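Local coordinates for cytosolic IMP-GMP specific 5'-nucleotidase (Legionella pneumophila subsp. pneumophila, PDB 4OHF), which probably removes the 5'-phosphate from purine nucleoside monophosphates such as IMP and GMP, as a magnesium-binding member of the HAD-type cytosolic nucleotidase II family, at residues F65-R70 with N403-R408; S76-I81 with K107-I112. All blocks are in the same frame, centred on the assembly; numbering follows the deposited sequence.

Contact 1: F65-R70 with N403-R408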
ATOM      1  N   PHE B  65      34.603  16.150   6.744  1.00 51.48           N
ATOM      2  CA  PHE B  65      34.340  14.990   5.904  1.00 49.68           C
ATOM      3  C   PHE B  65      34.207  13.663   6.649  1.00 49.19           C
ATOM      4  O   PHE B  65      33.361  12.845   6.316  1.00 48.65           O
ATOM      5  CB  PHE B  65      35.442  14.877   4.857  1.00 49.96           C
ATOM      6  CG  PHE B  65      35.102  13.981   3.704  1.00 49.35           C
ATOM      7  CD1 PHE B  65      35.983  12.986   3.307  1.00 49.28           C
ATOM      8  CD2 PHE B  65      33.925  14.169   2.981  1.00 49.31           C
ATOM      9  CE1 PHE B  65      35.704  12.189   2.198  1.00 53.15           C
ATOM     10  CE2 PHE B  65      33.629  13.386   1.876  1.00 48.84           C
ATOM     11  CZ  PHE B  65      34.517  12.392   1.475  1.00 51.78           C
ATOM     12  N   ASP B  66      35.031  13.443   7.664  1.00 48.82           N
ATOM     13  CA  ASP B  66      34.969  12.187   8.382  1.00 49.32           C
ATOM     14  C   ASP B  66      33.885  12.035   9.445  1.00 49.71           C
ATOM     15  O   ASP B  66      33.785  10.971  10.048  1.00 51.00           O
ATOM     16  CB  ASP B  66      36.328  11.870   9.005  1.00 50.85           C
ATOM     17  CG  ASP B  66      37.410  11.666   7.967  1.00 52.40           C
ATOM     18  OD1 ASP B  66      37.207  10.843   7.043  1.00 51.97           O
ATOM     19  OD2 ASP B  66      38.470  12.322   8.078  1.00 52.98           O
ATOM     20  N   ASP B  67      33.075  13.064   9.686  1.00 49.56           N
ATOM     21  CA  ASP B  67      32.015  12.950  10.692  1.00 49.35           C
ATOM     22  C   ASP B  67      30.951  11.933  10.306  1.00 48.39           C
ATOM     23  O   ASP B  67      30.166  11.472  11.147  1.00 48.49           O
ATOM     24  CB  ASP B  67      31.350  14.303  10.958  1.00 51.56           C
ATOM     25  CG  ASP B  67      32.175  15.184  11.877  1.00 54.21           C
ATOM     26  OD1 ASP B  67      32.860  14.618  12.759  1.00 54.02           O
ATOM     27  OD2 ASP B  67      32.128  16.432  11.725  1.00 56.39           O
ATOM     28  N   ALA B  68      30.917  11.591   9.026  1.00 47.05           N
ATOM     29  CA  ALA B  68      29.965  10.611   8.531  1.00 45.49           C
ATOM     30  C   ALA B  68      30.602   9.707   7.468  1.00 44.43           C
ATOM     31  O   ALA B  68      31.700   9.969   6.966  1.00 44.45           O
ATOM     32  CB  ALA B  68      28.729  11.310   7.972  1.00 43.51           C
ATOM     33  N   ILE B  69      29.903   8.630   7.139  1.00 43.08           N
ATOM     34  CA  ILE B  69      30.385   7.680   6.160  1.00 41.02           C
ATOM     35  C   ILE B  69      29.257   7.334   5.195  1.00 41.44           C
ATOM     36  O   ILE B  69      28.097   7.640   5.468  1.00 40.49           O
ATOM     37  CB  ILE B  69      30.935   6.445   6.895  1.00 41.49           C
ATOM     38  CG1 ILE B  69      32.350   6.198   6.409  1.00 42.40           C
ATOM     39  CG2 ILE B  69      30.022   5.228   6.748  1.00 37.94           C
ATOM     40  CD1 ILE B  69      32.990   4.998   7.043  1.00 51.69           C
ATOM     41  N   ARG B  70      29.580   6.723   4.055  1.00 40.79           N
ATOM     42  CA  ARG B  70      28.541   6.380   3.090  1.00 37.14           C
ATOM     43  C   ARG B  70      27.694   5.203   3.564  1.00 36.89           C
ATOM     44  O   ARG B  70      28.180   4.344   4.289  1.00 36.38           O
ATOM     45  CB  ARG B  70      29.170   6.057   1.736  1.00 36.96           C
ATOM     46  CG  ARG B  70      28.157   5.704   0.631  1.00 34.31           C
ATOM     47  CD  ARG B  70      28.858   5.475  -0.688  1.00 34.14           C
ATOM     48  NE  ARG B  70      27.932   5.248  -1.784  1.00 32.47           N
ATOM     49  CZ  ARG B  70      28.303   5.138  -3.058  1.00 36.42           C
ATOM     50  NH1 ARG B  70      29.584   5.239  -3.395  1.00 34.84           N
ATOM     51  NH2 ARG B  70      27.394   4.922  -4.002  1.00 36.67           N
ATOM     52  N   ASN B 403      36.968   4.683   9.916  1.00 38.89           N
ATOM     53  CA  ASN B 403      36.273   5.839  10.451  1.00 39.81           C
ATOM     54  C   ASN B 403      35.894   5.589  11.920  1.00 41.22           C
ATOM     55  O   ASN B 403      35.158   4.649  12.231  1.00 41.92           O
ATOM     56  CB  ASN B 403      35.031   6.103   9.591  1.00 37.84           C
ATOM     57  CG  ASN B 403      34.177   7.220  10.135  1.00 38.29           C
ATOM     58  OD1 ASN B 403      33.526   7.061  11.171  1.00 37.98           O
ATOM     59  ND2 ASN B 403      34.181   8.368   9.449  1.00 34.64           N
ATOM     60  N   PRO B 404      36.405   6.419  12.846  1.00 41.15           N
ATOM     61  CA  PRO B 404      36.107   6.252  14.274  1.00 39.91           C
ATOM     62  C   PRO B 404      34.643   6.155  14.705  1.00 38.89           C
ATOM     63  O   PRO B 404      34.311   5.382  15.607  1.00 38.66           O
ATOM     64  CB  PRO B 404      36.845   7.430  14.932  1.00 40.68           C
ATOM     65  CG  PRO B 404      37.062   8.405  13.833  1.00 40.71           C
ATOM     66  CD  PRO B 404      37.346   7.532  12.642  1.00 41.93           C
ATOM     67  N   LYS B 405      33.764   6.923  14.073  1.00 36.50           N
ATOM     68  CA  LYS B 405      32.360   6.868  14.433  1.00 35.77           C
ATOM     69  C   LYS B 405      31.567   5.734  13.785  1.00 36.98           C
ATOM     70  O   LYS B 405      30.685   5.147  14.419  1.00 37.17           O
ATOM     71  CB  LYS B 405      31.667   8.186  14.072  1.00 35.42           C
ATOM     72  CG  LYS B 405      32.105   9.398  14.892  1.00 37.54           C
ATOM     73  CD  LYS B 405      31.499  10.714  14.359  1.00 38.43           C
ATOM     74  CE  LYS B 405      30.002  10.833  14.624  1.00 38.98           C
ATOM     75  NZ  LYS B 405      29.413  12.128  14.106  1.00 41.33           N
ATOM     76  N   TRP B 406      31.881   5.405  12.533  1.00 37.36           N
ATOM     77  CA  TRP B 406      31.082   4.418  11.812  1.00 36.66           C
ATOM     78  C   TRP B 406      31.683   3.108  11.340  1.00 38.04           C
ATOM     79  O   TRP B 406      30.953   2.234  10.876  1.00 39.04           O
ATOM     80  CB  TRP B 406      30.423   5.098  10.620  1.00 34.37           C
ATOM     81  CG  TRP B 406      29.703   6.329  10.985  1.00 35.57           C
ATOM     82  CD1 TRP B 406      30.176   7.621  10.928  1.00 37.76           C
ATOM     83  CD2 TRP B 406      28.387   6.407  11.515  1.00 34.37           C
ATOM     84  NE1 TRP B 406      29.223   8.496  11.397  1.00 34.79           N
ATOM     85  CE2 TRP B 406      28.115   7.775  11.765  1.00 36.09           C
ATOM     86  CE3 TRP B 406      27.404   5.458  11.801  1.00 33.20           C
ATOM     87  CZ2 TRP B 406      26.894   8.210  12.293  1.00 37.62           C
ATOM     88  CZ3 TRP B 406      26.197   5.888  12.319  1.00 34.39           C
ATOM     89  CH2 TRP B 406      25.951   7.252  12.561  1.00 36.12           C
ATOM     90  N   GLU B 407      32.990   2.952  11.456  1.00 39.08           N
ATOM     91  CA  GLU B 407      33.616   1.719  11.015  1.00 39.49           C
ATOM     92  C   GLU B 407      33.520   1.643   9.488  1.00 37.27           C
ATOM     93  O   GLU B 407      33.418   2.675   8.833  1.00 32.84           O
ATOM     94  CB  GLU B 407      32.939   0.523  11.704  1.00 43.06           C
ATOM     95  CG  GLU B 407      33.403   0.324  13.149  1.00 48.05           C
ATOM     96  CD  GLU B 407      32.330  -0.261  14.076  1.00 52.75           C
ATOM     97  OE1 GLU B 407      32.661  -0.587  15.243  1.00 52.23           O
ATOM     98  OE2 GLU B 407      31.156  -0.391  13.650  1.00 55.48           O
ATOM     99  N   ARG B 408      33.543   0.434   8.935  1.00 37.32           N
ATOM    100  CA  ARG B 408      33.503   0.232   7.481  1.00 38.25           C
ATOM    101  C   ARG B 408      32.195   0.495   6.764  1.00 38.33           C
ATOM    102  O   ARG B 408      31.105   0.345   7.325  1.00 38.77           O
ATOM    103  CB  ARG B 408      33.945  -1.188   7.139  1.00 40.60           C
ATOM    104  CG  ARG B 408      35.439  -1.356   7.092  1.00 45.68           C
ATOM    105  CD  ARG B 408      35.838  -2.803   6.970  1.00 48.58           C
ATOM    106  NE  ARG B 408      36.031  -3.394   8.283  1.00 53.67           N
ATOM    107  CZ  ARG B 408      36.452  -4.637   8.470  1.00 57.18           C
ATOM    108  NH1 ARG B 408      36.715  -5.404   7.415  1.00 59.79           N
ATOM    109  NH2 ARG B 408      36.622  -5.108   9.700  1.00 57.97           N
TER
HETATM  110  O   HOH W   1      34.370   9.401  12.666  1.00 42.59           O
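Ile69 and Trp406 meet where two loops join, one leading into strand 73-75 and the other following helix 374-399. This is the tightly packed part. Ile69 lies alongside Trp406 and Asn403, its side chain running opposite to each of theirs. Its CG2 lies 3.9 Å from CB of Trp406, while CD1 reaches CB of Asn403 at 3.4 Å. The Trp406 indole is buried and also packs on Leu92 and Tyr94 of strand 90-95. Its NE1 donates to Asp67 O at 3.1 Å, with that oxygen in the ring plane. Lys405 NZ gives the same carbonyl a second bond, on a lone pair in the carbonyl plane.

The looser side lies by Asp66, which is exposed. Here Asn403 ND2 bonds to Asp66 O at 2.7 Å with a bent N-H angle of 140°. A water bridges Asp66 O and Lys405 N. CG of Asn403 stands anti to its backbone N (chi1 175°), which carries the amide across to the other loop. The other end of that amide is held by an Asx motif, Trp406 N to Asn403 OD1. The polar join thus rests on side-chain donors of 403-408 meeting backbone carbonyls of 65-70, two of them on Asp67 O.

Contact 2: S76-I81 with K107-I112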
ATOM      1  N   SER B  76      14.399  10.389  10.493  1.00 58.68           N
ATOM      2  CA  SER B  76      13.885  11.751  10.616  1.00 60.75           C
ATOM      3  C   SER B  76      12.967  11.919  11.814  1.00 61.88           C
ATOM      4  O   SER B  76      12.967  12.958  12.471  1.00 60.68           O
ATOM      5  CB  SER B  76      13.159  12.162   9.326  1.00 61.31           C
ATOM      6  OG  SER B  76      12.207  11.189   8.937  1.00 62.07           O
ATOM      7  N   LYS B  77      12.199  10.879  12.102  1.00 63.85           N
ATOM      8  CA  LYS B  77      11.273  10.908  13.218  1.00 65.36           C
ATOM      9  C   LYS B  77      11.978  11.315  14.511  1.00 65.38           C
ATOM     10  O   LYS B  77      11.566  12.261  15.174  1.00 66.99           O
ATOM     11  CB  LYS B  77      10.631   9.530  13.379  1.00 68.54           C
ATOM     12  CG  LYS B  77       9.699   9.352  14.583  1.00 70.48           C
ATOM     13  CD  LYS B  77       9.510   7.854  14.853  1.00 73.17           C
ATOM     14  CE  LYS B  77       8.641   7.561  16.070  1.00 73.77           C
ATOM     15  NZ  LYS B  77       8.790   6.126  16.476  1.00 74.05           N
ATOM     16  N   ASN B  78      13.056  10.624  14.858  1.00 64.18           N
ATOM     17  CA  ASN B  78      13.761  10.917  16.101  1.00 62.61           C
ATOM     18  C   ASN B  78      15.098  11.643  15.972  1.00 61.74           C
ATOM     19  O   ASN B  78      15.887  11.661  16.923  1.00 60.04           O
ATOM     20  CB  ASN B  78      13.973   9.619  16.874  1.00 64.41           C
ATOM     21  CG  ASN B  78      12.735   8.761  16.897  1.00 65.94           C
ATOM     22  OD1 ASN B  78      11.653   9.238  17.231  1.00 66.58           O
ATOM     23  ND2 ASN B  78      12.882   7.487  16.540  1.00 68.08           N
ATOM     24  N   GLY B  79      15.354  12.242  14.809  1.00 60.29           N
ATOM     25  CA  GLY B  79      16.606  12.952  14.602  1.00 57.45           C
ATOM     26  C   GLY B  79      17.840  12.098  14.870  1.00 55.59           C
ATOM     27  O   GLY B  79      18.797  12.555  15.492  1.00 53.92           O
ATOM     28  N   ASN B  80      17.815  10.856  14.394  1.00 54.41           N
ATOM     29  CA  ASN B  80      18.939   9.937  14.584  1.00 53.72           C
ATOM     30  C   ASN B  80      19.549   9.456  13.264  1.00 51.64           C
ATOM     31  O   ASN B  80      18.917   9.524  12.208  1.00 50.68           O
ATOM     32  CB  ASN B  80      18.499   8.712  15.399  1.00 53.70           C
ATOM     33  CG  ASN B  80      17.994   9.077  16.784  1.00 54.79           C
ATOM     34  OD1 ASN B  80      18.589   9.902  17.485  1.00 52.76           O
ATOM     35  ND2 ASN B  80      16.897   8.447  17.194  1.00 55.79           N
ATOM     36  N   ILE B  81      20.780   8.965  13.337  1.00 49.66           N
ATOM     37  CA  ILE B  81      21.469   8.458  12.167  1.00 47.52           C
ATOM     38  C   ILE B  81      21.893   7.035  12.481  1.00 46.28           C
ATOM     39  O   ILE B  81      22.523   6.784  13.502  1.00 44.53           O
ATOM     40  CB  ILE B  81      22.692   9.316  11.827  1.00 48.82           C
ATOM     41  CG1 ILE B  81      22.249  10.763  11.558  1.00 48.37           C
ATOM     42  CG2 ILE B  81      23.405   8.741  10.599  1.00 49.08           C
ATOM     43  CD1 ILE B  81      23.404  11.707  11.199  1.00 48.81           C
ATOM     44  N   LYS B 107      15.560   1.142  24.037  1.00 79.83           N
ATOM     45  CA  LYS B 107      14.430   1.895  24.562  1.00 79.88           C
ATOM     46  C   LYS B 107      13.692   2.551  23.400  1.00 79.20           C
ATOM     47  O   LYS B 107      12.466   2.452  23.296  1.00 79.56           O
ATOM     48  CB  LYS B 107      14.905   2.986  25.524  1.00 81.32           C
ATOM     49  CG  LYS B 107      15.778   2.490  26.670  1.00 83.28           C
ATOM     50  CD  LYS B 107      15.055   1.481  27.554  1.00 83.80           C
ATOM     51  CE  LYS B 107      15.934   1.067  28.722  1.00 84.06           C
ATOM     52  NZ  LYS B 107      16.363   2.257  29.513  1.00 84.26           N
ATOM     53  N   ILE B 108      14.456   3.203  22.522  1.00 77.45           N
ATOM     54  CA  ILE B 108      13.906   3.905  21.366  1.00 75.76           C
ATOM     55  C   ILE B 108      13.295   3.045  20.260  1.00 75.29           C
ATOM     56  O   ILE B 108      12.189   3.328  19.794  1.00 74.89           O
ATOM     57  CB  ILE B 108      14.971   4.811  20.699  1.00 75.30           C
ATOM     58  CG1 ILE B 108      15.520   5.810  21.716  1.00 76.12           C
ATOM     59  CG2 ILE B 108      14.360   5.560  19.511  1.00 73.28           C
ATOM     60  CD1 ILE B 108      16.520   6.806  21.128  1.00 76.68           C
ATOM     61  N   TYR B 109      13.998   2.000  19.832  1.00 74.72           N
ATOM     62  CA  TYR B 109      13.489   1.176  18.741  1.00 74.84           C
ATOM     63  C   TYR B 109      12.704  -0.073  19.116  1.00 76.80           C
ATOM     64  O   TYR B 109      12.064  -0.691  18.256  1.00 77.73           O
ATOM     65  CB  TYR B 109      14.633   0.827  17.783  1.00 71.35           C
ATOM     66  CG  TYR B 109      15.267   2.068  17.206  1.00 67.67           C
ATOM     67  CD1 TYR B 109      16.374   2.653  17.814  1.00 66.19           C
ATOM     68  CD2 TYR B 109      14.688   2.724  16.127  1.00 66.32           C
ATOM     69  CE1 TYR B 109      16.878   3.865  17.368  1.00 65.65           C
ATOM     70  CE2 TYR B 109      15.183   3.937  15.673  1.00 66.30           C
ATOM     71  CZ  TYR B 109      16.276   4.505  16.300  1.00 65.45           C
ATOM     72  OH  TYR B 109      16.749   5.729  15.885  1.00 65.67           O
ATOM     73  N   ARG B 110      12.745  -0.440  20.392  1.00 78.73           N
ATOM     74  CA  ARG B 110      12.009  -1.605  20.880  1.00 81.00           C
ATOM     75  C   ARG B 110      12.183  -2.782  19.914  1.00 80.62           C
ATOM     76  O   ARG B 110      11.230  -3.506  19.609  1.00 80.18           O
ATOM     77  CB  ARG B 110      10.521  -1.258  21.007  1.00 83.22           C
ATOM     78  CG  ARG B 110       9.830  -1.882  22.206  1.00 86.81           C
ATOM     79  CD  ARG B 110      10.095  -1.086  23.474  1.00 89.73           C
ATOM     80  NE  ARG B 110       9.552   0.267  23.372  1.00 92.83           N
ATOM     81  CZ  ARG B 110       9.515   1.137  24.379  1.00 94.20           C
ATOM     82  NH1 ARG B 110       9.992   0.800  25.574  1.00 93.63           N
ATOM     83  NH2 ARG B 110       8.994   2.344  24.192  1.00 94.20           N
ATOM     84  N   SER B 111      13.411  -2.945  19.433  1.00 79.73           N
ATOM     85  CA  SER B 111      13.773  -4.001  18.493  1.00 77.32           C
ATOM     86  C   SER B 111      15.189  -3.703  18.020  1.00 76.99           C
ATOM     87  O   SER B 111      15.754  -2.658  18.357  1.00 76.98           O
ATOM     88  CB  SER B 111      12.819  -4.008  17.291  1.00 75.31           C
ATOM     89  OG  SER B 111      13.138  -5.053  16.387  1.00 71.49           O
ATOM     90  N   ILE B 112      15.771  -4.624  17.262  1.00 75.86           N
ATOM     91  CA  ILE B 112      17.112  -4.414  16.741  1.00 75.46           C
ATOM     92  C   ILE B 112      16.977  -4.116  15.245  1.00 75.21           C
ATOM     93  O   ILE B 112      17.867  -3.520  14.633  1.00 74.01           O
ATOM     94  CB  ILE B 112      18.010  -5.663  16.951  1.00 76.12           C
ATOM     95  CG1 ILE B 112      19.471  -5.328  16.615  1.00 76.56           C
ATOM     96  CG2 ILE B 112      17.525  -6.817  16.076  1.00 76.36           C
ATOM     97  CD1 ILE B 112      20.114  -4.324  17.557  1.00 77.49           C
TER
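Tyr109 reaches from the last turn of helix 102-109 to Asn80, the first residue of strand 80-84. Strands 73-75 and 80-84 form a beta hairpin in the antiparallel sheet, and the helix end packs against its turn. The first shell is small. The phenol oxygen OH of Tyr109 lies 3.5 Å from CB of Asn80, and the amide of Asn80 is inclined 63° to the tyrosine ring. Beside them, Asn78 and Ile108 lie alongside each other, pointing opposite ways, with ND2 of Asn78 3.8 Å from CG2 of Ile108. That methyl stands anti to the backbone N of Ile108. It also lies over one face of the Tyr109 ring, toward the rim, so it touches both the turn and the neighbouring tyrosine.

Further out, Asp75 positions both sides. The turn contains a G1 beta bulge, with Gly79 and Asn80 together opposite Asp75 on the partner strand. Gly79 has the positive phi of that bulge (55°). Asn80 packs on Ile100 as well, in the loop before the helix. The Asp75 carboxylate divides its bonds: OD1 takes the Tyr109 hydroxyl group, and OD2 takes the backbone N of Asn78.

The centres of contacts 1 and 2 are 19 Å apart. Both lie against the five-stranded antiparallel sheet: contact 2 includes the start of strand 80-84, and Trp406 of contact 1 packs on strand 90-95. Along the chain the order is 65-70, 76-81, 107-112 and 403-408. Strand 73-75 connects 65-70 to the turn at 76-81. Contact 2 sets helix 102-109 against that turn. Contact 1 brings the loop after helix 374-399 back to the sheet. The two touch directly: CH2 of Trp406 packs on CG2 of Ile81 at 3.5 Å. Late and early chain are thus joined away from the annotated sites, although Arg70, ending 65-70, bonds to the backbone O of magnesium-site Asp303.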